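Local coordinates for conserved hypothetical protein (Bacteroides thetaiotaomicron, PDB 2FB0) that is of unknown function but, as a dimeric alpha-beta barrel protein of the antibiotic biosynthesis monooxygenase family, is possibly an oxidoreductase, at residues A[13-16]-A[17-20]; A[64-67]-A[68-72]; A[74-77]-A[78-82]. All coordinates share one frame; numbering follows the deposited sequence.

Interaction 1: A[13-16]-A[17-20]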
ATOM      1  N   VAL A  13      -9.939   6.318   9.394  1.00 25.97           N
ATOM      2  CA  VAL A  13     -11.198   7.043   9.218  1.00 26.39           C
ATOM      3  C   VAL A  13     -12.375   6.267   9.831  1.00 27.48           C
ATOM      4  O   VAL A  13     -12.435   5.032   9.724  1.00 27.13           O
ATOM      5  CB  VAL A  13     -11.462   7.342   7.703  1.00 26.53           C
ATOM      6  CG1 VAL A  13     -11.636   6.037   6.878  1.00 26.33           C
ATOM      7  CG2 VAL A  13     -12.645   8.288   7.520  1.00 25.06           C
ATOM      8  N   ASN A  14     -13.301   6.989  10.475  1.00 27.71           N
ATOM      9  CA  ASN A  14     -14.507   6.378  11.048  1.00 28.17           C
ATOM     10  C   ASN A  14     -15.533   6.035   9.983  1.00 28.71           C
ATOM     11  O   ASN A  14     -15.380   6.425   8.826  1.00 28.37           O
ATOM     12  CB  ASN A  14     -15.116   7.261  12.168  1.00 28.31           C
ATOM     13  CG  ASN A  14     -15.732   8.563  11.644  1.00 28.20           C
ATOM     14  OD1 ASN A  14     -16.205   8.651  10.509  1.00 28.65           O
ATOM     15  ND2 ASN A  14     -15.740   9.580  12.497  1.00 30.19           N
ATOM     16  N   GLU A  15     -16.583   5.304  10.372  1.00 29.77           N
ATOM     17  CA  GLU A  15     -17.580   4.819   9.417  1.00 30.79           C
ATOM     18  C   GLU A  15     -18.408   5.925   8.782  1.00 30.39           C
ATOM     19  O   GLU A  15     -18.795   5.827   7.610  1.00 30.55           O
ATOM     20  CB  GLU A  15     -18.504   3.774  10.064  1.00 31.79           C
ATOM     21  CG  GLU A  15     -19.390   3.038   9.046  1.00 36.07           C
ATOM     22  CD  GLU A  15     -18.582   2.207   8.029  1.00 41.14           C
ATOM     23  OE1 GLU A  15     -17.620   1.514   8.444  1.00 43.02           O
ATOM     24  OE2 GLU A  15     -18.916   2.250   6.817  1.00 43.36           O
ATOM     25  N   THR A  16     -18.683   6.982   9.546  1.00 30.08           N
ATOM     26  CA  THR A  16     -19.427   8.119   8.998  1.00 29.08           C
ATOM     27  C   THR A  16     -18.664   8.759   7.834  1.00 28.07           C
ATOM     28  O   THR A  16     -19.265   9.130   6.823  1.00 27.83           O
ATOM     29  CB  THR A  16     -19.703   9.194  10.077  1.00 29.35           C
ATOM     30  OG1 THR A  16     -20.356   8.584  11.196  1.00 31.28           O
ATOM     31  CG2 THR A  16     -20.583  10.330   9.514  1.00 29.05           C
ATOM     32  N   ASN A  17     -17.343   8.866   7.987  1.00 27.09           N
ATOM     33  CA  ASN A  17     -16.494   9.627   7.058  1.00 26.71           C
ATOM     34  C   ASN A  17     -15.778   8.764   6.003  1.00 26.60           C
ATOM     35  O   ASN A  17     -15.124   9.289   5.098  1.00 25.38           O
ATOM     36  CB  ASN A  17     -15.442  10.413   7.854  1.00 26.14           C
ATOM     37  CG  ASN A  17     -16.056  11.502   8.741  1.00 26.54           C
ATOM     38  OD1 ASN A  17     -17.250  11.784   8.665  1.00 25.55           O
ATOM     39  ND2 ASN A  17     -15.231  12.117   9.569  1.00 25.54           N
ATOM     40  N   ARG A  18     -15.897   7.446   6.147  1.00 26.58           N
ATOM     41  CA  ARG A  18     -15.086   6.490   5.383  1.00 26.68           C
ATOM     42  C   ARG A  18     -15.173   6.702   3.872  1.00 26.95           C
ATOM     43  O   ARG A  18     -14.152   6.926   3.214  1.00 26.95           O
ATOM     44  CB  ARG A  18     -15.446   5.045   5.773  1.00 26.47           C
ATOM     45  CG  ARG A  18     -14.550   3.975   5.115  1.00 26.54           C
ATOM     46  CD  ARG A  18     -15.077   2.564   5.358  1.00 26.95           C
ATOM     47  NE  ARG A  18     -14.170   1.576   4.775  1.00 25.90           N
ATOM     48  CZ  ARG A  18     -14.207   1.182   3.505  1.00 26.88           C
ATOM     49  NH1 ARG A  18     -15.131   1.664   2.678  1.00 26.07           N
ATOM     50  NH2 ARG A  18     -13.330   0.279   3.061  1.00 26.53           N
ATOM     51  N   GLU A  19     -16.397   6.658   3.340  1.00 27.17           N
ATOM     52  CA  GLU A  19     -16.658   6.783   1.915  1.00 27.64           C
ATOM     53  C   GLU A  19     -16.216   8.133   1.362  1.00 27.15           C
ATOM     54  O   GLU A  19     -15.689   8.202   0.246  1.00 26.24           O
ATOM     55  CB  GLU A  19     -18.153   6.571   1.633  1.00 28.53           C
ATOM     56  CG  GLU A  19     -18.534   6.496   0.142  1.00 33.16           C
ATOM     57  CD  GLU A  19     -18.922   7.845  -0.480  1.00 39.54           C
ATOM     58  OE1 GLU A  19     -19.129   7.890  -1.715  1.00 43.09           O
ATOM     59  OE2 GLU A  19     -19.020   8.862   0.248  1.00 42.11           O
ATOM     60  N   LYS A  20     -16.456   9.199   2.135  1.00 25.62           N
ATOM     61  CA  LYS A  20     -16.113  10.551   1.707  1.00 25.02           C
ATOM     62  C   LYS A  20     -14.602  10.720   1.595  1.00 23.39           C
ATOM     63  O   LYS A  20     -14.120  11.337   0.665  1.00 23.16           O
ATOM     64  CB  LYS A  20     -16.694  11.610   2.680  1.00 24.89           C
ATOM     65  CG  LYS A  20     -18.226  11.734   2.652  1.00 25.55           C
ATOM     66  CD  LYS A  20     -18.731  12.525   3.868  1.00 26.08           C
ATOM     67  CE  LYS A  20     -20.251  12.357   4.067  1.00 27.92           C
ATOM     68  NZ  LYS A  20     -20.685  13.074   5.311  1.00 28.48           N
TER
HETATM   69  O   HOH W   1     -18.997   5.619   4.740  1.00 44.41           O
HETATM   70  O   HOH W   2     -18.867   8.523   4.299  1.00 33.06           O

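Interaction 2: A[64-67]-A[68-72]. With ACT (acetate ion), chain B.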
ATOM      1  N   VAL A  64       9.815  16.823  -8.348  1.00 30.59           N
ATOM      2  CA  VAL A  64       8.437  16.704  -8.829  1.00 29.63           C
ATOM      3  C   VAL A  64       7.449  16.443  -7.674  1.00 29.06           C
ATOM      4  O   VAL A  64       6.280  16.821  -7.760  1.00 28.65           O
ATOM      5  CB  VAL A  64       8.260  15.659  -9.976  1.00 29.77           C
ATOM      6  CG1 VAL A  64       9.015  16.113 -11.264  1.00 29.46           C
ATOM      7  CG2 VAL A  64       8.700  14.275  -9.539  1.00 28.14           C
ATOM      8  N   LEU A  65       7.917  15.785  -6.614  1.00 28.89           N
ATOM      9  CA  LEU A  65       7.099  15.595  -5.411  1.00 28.73           C
ATOM     10  C   LEU A  65       6.855  16.943  -4.712  1.00 29.16           C
ATOM     11  O   LEU A  65       5.716  17.255  -4.338  1.00 29.00           O
ATOM     12  CB  LEU A  65       7.732  14.585  -4.447  1.00 28.19           C
ATOM     13  CG  LEU A  65       6.987  14.401  -3.109  1.00 26.97           C
ATOM     14  CD1 LEU A  65       5.519  13.951  -3.300  1.00 24.97           C
ATOM     15  CD2 LEU A  65       7.733  13.445  -2.196  1.00 24.73           C
ATOM     16  N   ALA A  66       7.921  17.731  -4.560  1.00 29.56           N
ATOM     17  CA  ALA A  66       7.830  19.074  -3.965  1.00 30.32           C
ATOM     18  C   ALA A  66       6.847  19.937  -4.738  1.00 30.64           C
ATOM     19  O   ALA A  66       6.001  20.590  -4.137  1.00 30.90           O
ATOM     20  CB  ALA A  66       9.214  19.744  -3.892  1.00 30.36           C
ATOM     21  N   ALA A  67       6.933  19.907  -6.070  1.00 30.52           N
ATOM     22  CA  ALA A  67       5.987  20.631  -6.916  1.00 30.67           C
ATOM     23  C   ALA A  67       4.547  20.124  -6.749  1.00 30.47           C
ATOM     24  O   ALA A  67       3.614  20.925  -6.698  1.00 31.04           O
ATOM     25  CB  ALA A  67       6.423  20.580  -8.402  1.00 30.86           C
ATOM     26  N   HIS A  68       4.364  18.803  -6.674  1.00 29.77           N
ATOM     27  CA  HIS A  68       3.044  18.208  -6.393  1.00 29.28           C
ATOM     28  C   HIS A  68       2.407  18.800  -5.131  1.00 29.50           C
ATOM     29  O   HIS A  68       1.221  19.118  -5.111  1.00 29.07           O
ATOM     30  CB  HIS A  68       3.190  16.691  -6.250  1.00 28.86           C
ATOM     31  CG  HIS A  68       1.990  15.995  -5.681  1.00 27.55           C
ATOM     32  ND1 HIS A  68       0.784  15.915  -6.343  1.00 27.00           N
ATOM     33  CD2 HIS A  68       1.836  15.284  -4.535  1.00 26.46           C
ATOM     34  CE1 HIS A  68      -0.070  15.207  -5.619  1.00 27.56           C
ATOM     35  NE2 HIS A  68       0.547  14.804  -4.522  1.00 25.68           N
ATOM     36  N   GLU A  69       3.218  18.948  -4.096  1.00 30.35           N
ATOM     37  CA  GLU A  69       2.756  19.413  -2.795  1.00 32.10           C
ATOM     38  C   GLU A  69       2.419  20.910  -2.770  1.00 32.71           C
ATOM     39  O   GLU A  69       1.852  21.399  -1.799  1.00 32.66           O
ATOM     40  CB  GLU A  69       3.773  19.038  -1.719  1.00 31.67           C
ATOM     41  CG  GLU A  69       3.826  17.532  -1.476  1.00 33.09           C
ATOM     42  CD  GLU A  69       5.050  17.091  -0.700  1.00 36.91           C
ATOM     43  OE1 GLU A  69       6.030  17.874  -0.611  1.00 37.98           O
ATOM     44  OE2 GLU A  69       5.043  15.942  -0.200  1.00 38.52           O
ATOM     45  N   LYS A  70       2.741  21.610  -3.857  1.00 33.96           N
ATOM     46  CA  LYS A  70       2.409  23.028  -4.013  1.00 35.43           C
ATOM     47  C   LYS A  70       1.192  23.245  -4.911  1.00 35.09           C
ATOM     48  O   LYS A  70       0.761  24.385  -5.100  1.00 35.76           O
ATOM     49  CB  LYS A  70       3.598  23.813  -4.578  1.00 35.22           C
ATOM     50  CG  LYS A  70       4.752  24.038  -3.608  1.00 37.04           C
ATOM     51  CD  LYS A  70       5.892  24.786  -4.327  1.00 38.23           C
ATOM     52  CE  LYS A  70       7.111  25.025  -3.426  1.00 42.90           C
ATOM     53  NZ  LYS A  70       8.048  23.845  -3.340  1.00 45.38           N
ATOM     54  N   THR A  71       0.635  22.169  -5.466  1.00 34.48           N
ATOM     55  CA  THR A  71      -0.519  22.300  -6.356  1.00 33.91           C
ATOM     56  C   THR A  71      -1.819  22.563  -5.590  1.00 33.81           C
ATOM     57  O   THR A  71      -1.948  22.210  -4.406  1.00 33.64           O
ATOM     58  CB  THR A  71      -0.727  21.062  -7.268  1.00 33.92           C
ATOM     59  OG1 THR A  71      -1.024  19.917  -6.463  1.00 34.36           O
ATOM     60  CG2 THR A  71       0.507  20.784  -8.134  1.00 33.48           C
ATOM     61  N   ALA A  72      -2.769  23.177  -6.292  1.00 33.29           N
ATOM     62  CA  ALA A  72      -4.110  23.441  -5.787  1.00 33.13           C
ATOM     63  C   ALA A  72      -4.872  22.154  -5.478  1.00 32.65           C
ATOM     64  O   ALA A  72      -5.509  22.056  -4.420  1.00 32.55           O
ATOM     65  CB  ALA A  72      -4.894  24.308  -6.792  1.00 33.47           C
TER
HETATM   66  C   ACT B 901       0.299  13.029  -1.429  1.00 36.25           C
HETATM   67  O   ACT B 901      -0.404  13.261  -2.443  1.00 35.43           O
HETATM   68  OXT ACT B 901       1.515  13.359  -1.477  1.00 37.71           O
HETATM   69  CH3 ACT B 901      -0.275  12.410  -0.203  1.00 36.02           C
HETATM   70  O   HOH W   3       6.648  21.545  -1.705  1.00 38.16           O

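Interaction 3: A[74-77]-A[78-82]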
ATOM      1  N   PHE A  74      -3.661  19.211  -4.662  1.00 30.11           N
ATOM      2  CA  PHE A  74      -3.074  18.660  -3.451  1.00 29.86           C
ATOM      3  C   PHE A  74      -3.656  19.343  -2.212  1.00 29.86           C
ATOM      4  O   PHE A  74      -4.197  18.674  -1.329  1.00 29.56           O
ATOM      5  CB  PHE A  74      -1.549  18.796  -3.454  1.00 29.29           C
ATOM      6  CG  PHE A  74      -0.890  18.284  -2.193  1.00 29.88           C
ATOM      7  CD1 PHE A  74      -0.573  19.155  -1.150  1.00 29.68           C
ATOM      8  CD2 PHE A  74      -0.587  16.925  -2.046  1.00 29.78           C
ATOM      9  CE1 PHE A  74       0.040  18.686   0.022  1.00 29.09           C
ATOM     10  CE2 PHE A  74       0.022  16.449  -0.885  1.00 29.60           C
ATOM     11  CZ  PHE A  74       0.335  17.333   0.156  1.00 29.45           C
ATOM     12  N   ALA A  75      -3.554  20.673  -2.154  1.00 30.20           N
ATOM     13  CA  ALA A  75      -4.101  21.430  -1.015  1.00 30.56           C
ATOM     14  C   ALA A  75      -5.593  21.149  -0.796  1.00 30.34           C
ATOM     15  O   ALA A  75      -6.028  20.931   0.333  1.00 30.32           O
ATOM     16  CB  ALA A  75      -3.839  22.931  -1.186  1.00 31.19           C
ATOM     17  N   GLN A  76      -6.356  21.117  -1.884  1.00 30.10           N
ATOM     18  CA  GLN A  76      -7.800  20.902  -1.829  1.00 30.64           C
ATOM     19  C   GLN A  76      -8.139  19.525  -1.237  1.00 29.33           C
ATOM     20  O   GLN A  76      -8.828  19.432  -0.218  1.00 28.72           O
ATOM     21  CB  GLN A  76      -8.404  21.092  -3.230  1.00 30.56           C
ATOM     22  CG  GLN A  76      -9.864  20.648  -3.433  1.00 33.24           C
ATOM     23  CD  GLN A  76     -10.337  20.799  -4.897  1.00 34.39           C
ATOM     24  OE1 GLN A  76      -9.556  21.164  -5.788  1.00 38.65           O
ATOM     25  NE2 GLN A  76     -11.617  20.508  -5.143  1.00 37.86           N
ATOM     26  N   TYR A  77      -7.624  18.461  -1.851  1.00 28.08           N
ATOM     27  CA  TYR A  77      -8.022  17.111  -1.456  1.00 27.11           C
ATOM     28  C   TYR A  77      -7.354  16.624  -0.180  1.00 26.18           C
ATOM     29  O   TYR A  77      -7.985  15.946   0.610  1.00 26.10           O
ATOM     30  CB  TYR A  77      -7.898  16.116  -2.632  1.00 27.20           C
ATOM     31  CG  TYR A  77      -8.903  16.423  -3.727  1.00 27.65           C
ATOM     32  CD1 TYR A  77      -8.487  16.906  -4.968  1.00 26.94           C
ATOM     33  CD2 TYR A  77     -10.277  16.273  -3.500  1.00 26.96           C
ATOM     34  CE1 TYR A  77      -9.412  17.210  -5.966  1.00 28.18           C
ATOM     35  CE2 TYR A  77     -11.208  16.577  -4.489  1.00 26.95           C
ATOM     36  CZ  TYR A  77     -10.764  17.041  -5.718  1.00 27.83           C
ATOM     37  OH  TYR A  77     -11.674  17.345  -6.705  1.00 29.73           O
ATOM     38  N   VAL A  78      -6.100  16.999   0.049  1.00 25.70           N
ATOM     39  CA  VAL A  78      -5.460  16.635   1.309  1.00 25.79           C
ATOM     40  C   VAL A  78      -6.140  17.364   2.473  1.00 25.44           C
ATOM     41  O   VAL A  78      -6.392  16.762   3.519  1.00 25.04           O
ATOM     42  CB  VAL A  78      -3.928  16.872   1.296  1.00 25.81           C
ATOM     43  CG1 VAL A  78      -3.338  16.625   2.673  1.00 26.88           C
ATOM     44  CG2 VAL A  78      -3.274  15.927   0.293  1.00 26.99           C
ATOM     45  N   GLY A  79      -6.456  18.642   2.266  1.00 24.87           N
ATOM     46  CA  GLY A  79      -7.251  19.404   3.228  1.00 25.14           C
ATOM     47  C   GLY A  79      -8.525  18.648   3.591  1.00 24.21           C
ATOM     48  O   GLY A  79      -8.815  18.457   4.761  1.00 24.43           O
ATOM     49  N   ILE A  80      -9.256  18.192   2.578  1.00 24.16           N
ATOM     50  CA  ILE A  80     -10.488  17.412   2.778  1.00 24.13           C
ATOM     51  C   ILE A  80     -10.253  16.134   3.587  1.00 24.20           C
ATOM     52  O   ILE A  80     -10.959  15.866   4.572  1.00 23.45           O
ATOM     53  CB  ILE A  80     -11.201  17.099   1.445  1.00 23.85           C
ATOM     54  CG1 ILE A  80     -11.810  18.380   0.853  1.00 23.48           C
ATOM     55  CG2 ILE A  80     -12.310  16.041   1.646  1.00 24.55           C
ATOM     56  CD1 ILE A  80     -12.112  18.298  -0.639  1.00 22.43           C
ATOM     57  N   ILE A  81      -9.251  15.348   3.185  1.00 24.28           N
ATOM     58  CA  ILE A  81      -8.973  14.084   3.878  1.00 23.92           C
ATOM     59  C   ILE A  81      -8.580  14.343   5.333  1.00 23.93           C
ATOM     60  O   ILE A  81      -9.038  13.637   6.237  1.00 22.98           O
ATOM     61  CB  ILE A  81      -7.907  13.223   3.132  1.00 23.36           C
ATOM     62  CG1 ILE A  81      -8.399  12.879   1.718  1.00 24.06           C
ATOM     63  CG2 ILE A  81      -7.593  11.954   3.907  1.00 23.63           C
ATOM     64  CD1 ILE A  81      -7.292  12.340   0.774  1.00 24.32           C
ATOM     65  N   GLN A  82      -7.761  15.372   5.556  1.00 24.56           N
ATOM     66  CA  GLN A  82      -7.327  15.746   6.908  1.00 26.76           C
ATOM     67  C   GLN A  82      -8.473  16.181   7.825  1.00 26.24           C
ATOM     68  O   GLN A  82      -8.402  16.017   9.038  1.00 26.65           O
ATOM     69  CB  GLN A  82      -6.259  16.844   6.847  1.00 26.62           C
ATOM     70  CG  GLN A  82      -4.891  16.292   6.478  1.00 29.67           C
ATOM     71  CD  GLN A  82      -3.822  17.364   6.337  1.00 31.15           C
ATOM     72  OE1 GLN A  82      -2.669  17.143   6.711  1.00 37.83           O
ATOM     73  NE2 GLN A  82      -4.190  18.520   5.784  1.00 34.99           N
TER

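Interaction 1: A[13-16]-A[17-20]
Across the turn that brings strand 5-12 into helix 18-32, the chain doubles back so that the CA atoms of Glu15 and Arg18 come within 5.0 Å, and Asn14 closes the loop on Asn17. A side-chain-to-backbone bond from Asn14 to the NH three residues on holds this turn, which leads into the first helix of a ferredoxin-like fold. With chi1 at 69°, the amide of Asn14 sits between its own backbone N and carbonyl carbon, a position from which OD1 reaches forward over the turn. OD1 accepts the NH of Asn17 at an N-to-OD1 distance of 2.8 Å, the donor lying almost in line with the side-chain C=O (178°); the same NH makes a weak second bond to Asn14 O. The two asparagine amides are turned 52° from each other, and ND2 of Asn17 leaves the turn to bond Leu84 O. Val13 is buried against the bend: its CG2 meets Asn17 CB at 3.5 Å, while CG1 rests near CA and CG of Arg18. Arg18 runs extended past Glu15, carboxylate and guanidinium nearly parallel, yet each finds its ionic partner elsewhere, Glu15 in Arg50 and Arg18 in Glu45, with Arg18 NE on Arg50 O. Water continues the helical pattern where the backbone has opened: one molecule gives a hydrogen bond to Glu15 O at 2.9 Å and accepts one from Glu19 N at 3.1 Å.

Interaction 2: A[64-67]-A[68-72]
His68 turns back on the last turn of helix 62-68, its CB resting 3.2 Å from Leu65 O and a little farther from Val64 O. With CG anti to the backbone N (chi1 168°), the ring swings off the helix toward the interior. CD2 comes obliquely to Leu65 CD1 at 4.1 Å. ND1 bonds Glu35. The rings of Trp59 and Phe74 also meet the imidazole, Phe74 edge-to-face. At the tip, NE2 gives its hydrogen to an acetate oxygen in a nearly straight bond (2.8 Å, 174°), and the acetate carbon lies in the ring plane. Tyr41 OH holds the same acetate.

Behind the ring, the helix ends by handing its bonds from one pattern to another. Glu69 N still bonds Leu65 O, but Lys70 N turns to Ala67 O, three residues back, its N lying well above that carbonyl plane. A type I turn from His68 to Thr71 follows. His68 O then accepts both Thr71 N and, at 2.7 Å, Thr71 OG1; the hydroxyl also caps helix 72-84 through Phe74 N. Glu69 lays its carboxylate across Leu65, OE2 at 3.7 Å from CD1, and a water bridges Ala66 O to Lys70 NZ.

Bonds at both ring nitrogens, to Glu35 and to the acetate, fix the rotation of the imidazole. The acetate, likely from the crystallisation liquor, marks a place where NE2 and Tyr41 OH can together hold a small polar group, though its biological meaning is unknown.

Interaction 3: A[74-77]-A[78-82]
Four consecutive backbone bonds join Phe74-Tyr77 to Val78-Ile81, each NH reaching the carbonyl four residues back. Val78 N to Phe74 O is 2.9 Å long, and Ile81 N to Tyr77 O matches it in length. Gly79 N to Ala75 O, at 3.0 Å, and Ile80 N to Gln76 O, at 3.1 Å, are scarcely longer.

Outside this ladder, Val78 lies against Phe74. Its CG2, anti to the carbonyl carbon, is directed back along the helix and sets a methyl over one face of the phenyl ring: a CH-pi contact with the carbon 3.8 Å from the centroid, 21° off the normal and nearest to CE2. The same ring lies beside the bound acetate.

Helix 72-84 is the second long helix of the ferredoxin-like fold, packed alongside helix 18-32 and leading into strand 86-93. Val78 touches both neighbours, through Leu28 of that helix and Met87 of that strand; Ile81 also rests on Met87.

Tyr77 and Ile80 run side by side toward helix 18-32, with Ile80 CD1 obliquely placed 4.0 Å from Tyr77 CD2. One face of the tyrosine ring carries the amide carbon of Gln76, CD, 3.8 Å above its plane and offset toward the rim. Beyond the pair, Tyr77 reaches Glu27 and Leu28, and Ile80 reaches Ala24.

How the interactions relate
All three contacts are local, yet each takes its chemistry from its place in the fold. Interaction 1 is a surface turn at the entry to helix 18-32, in which polar groups and water dominate around one buried valine; interactions 2 and 3 are partly buried. Interaction 1 stands about 26 Å, centre to centre, from interaction 2, on the opposite side of the chain's centre. Interactions 2 and 3 touch: His68 O lies 3.2 Å from Phe74 CB, where one helix stops and the next begins. Interaction 2 combines turn and cap bonds with an acetate-binding histidine, whereas 74-82 is regular helix with apolar packing, against the very helix that interaction 1 starts.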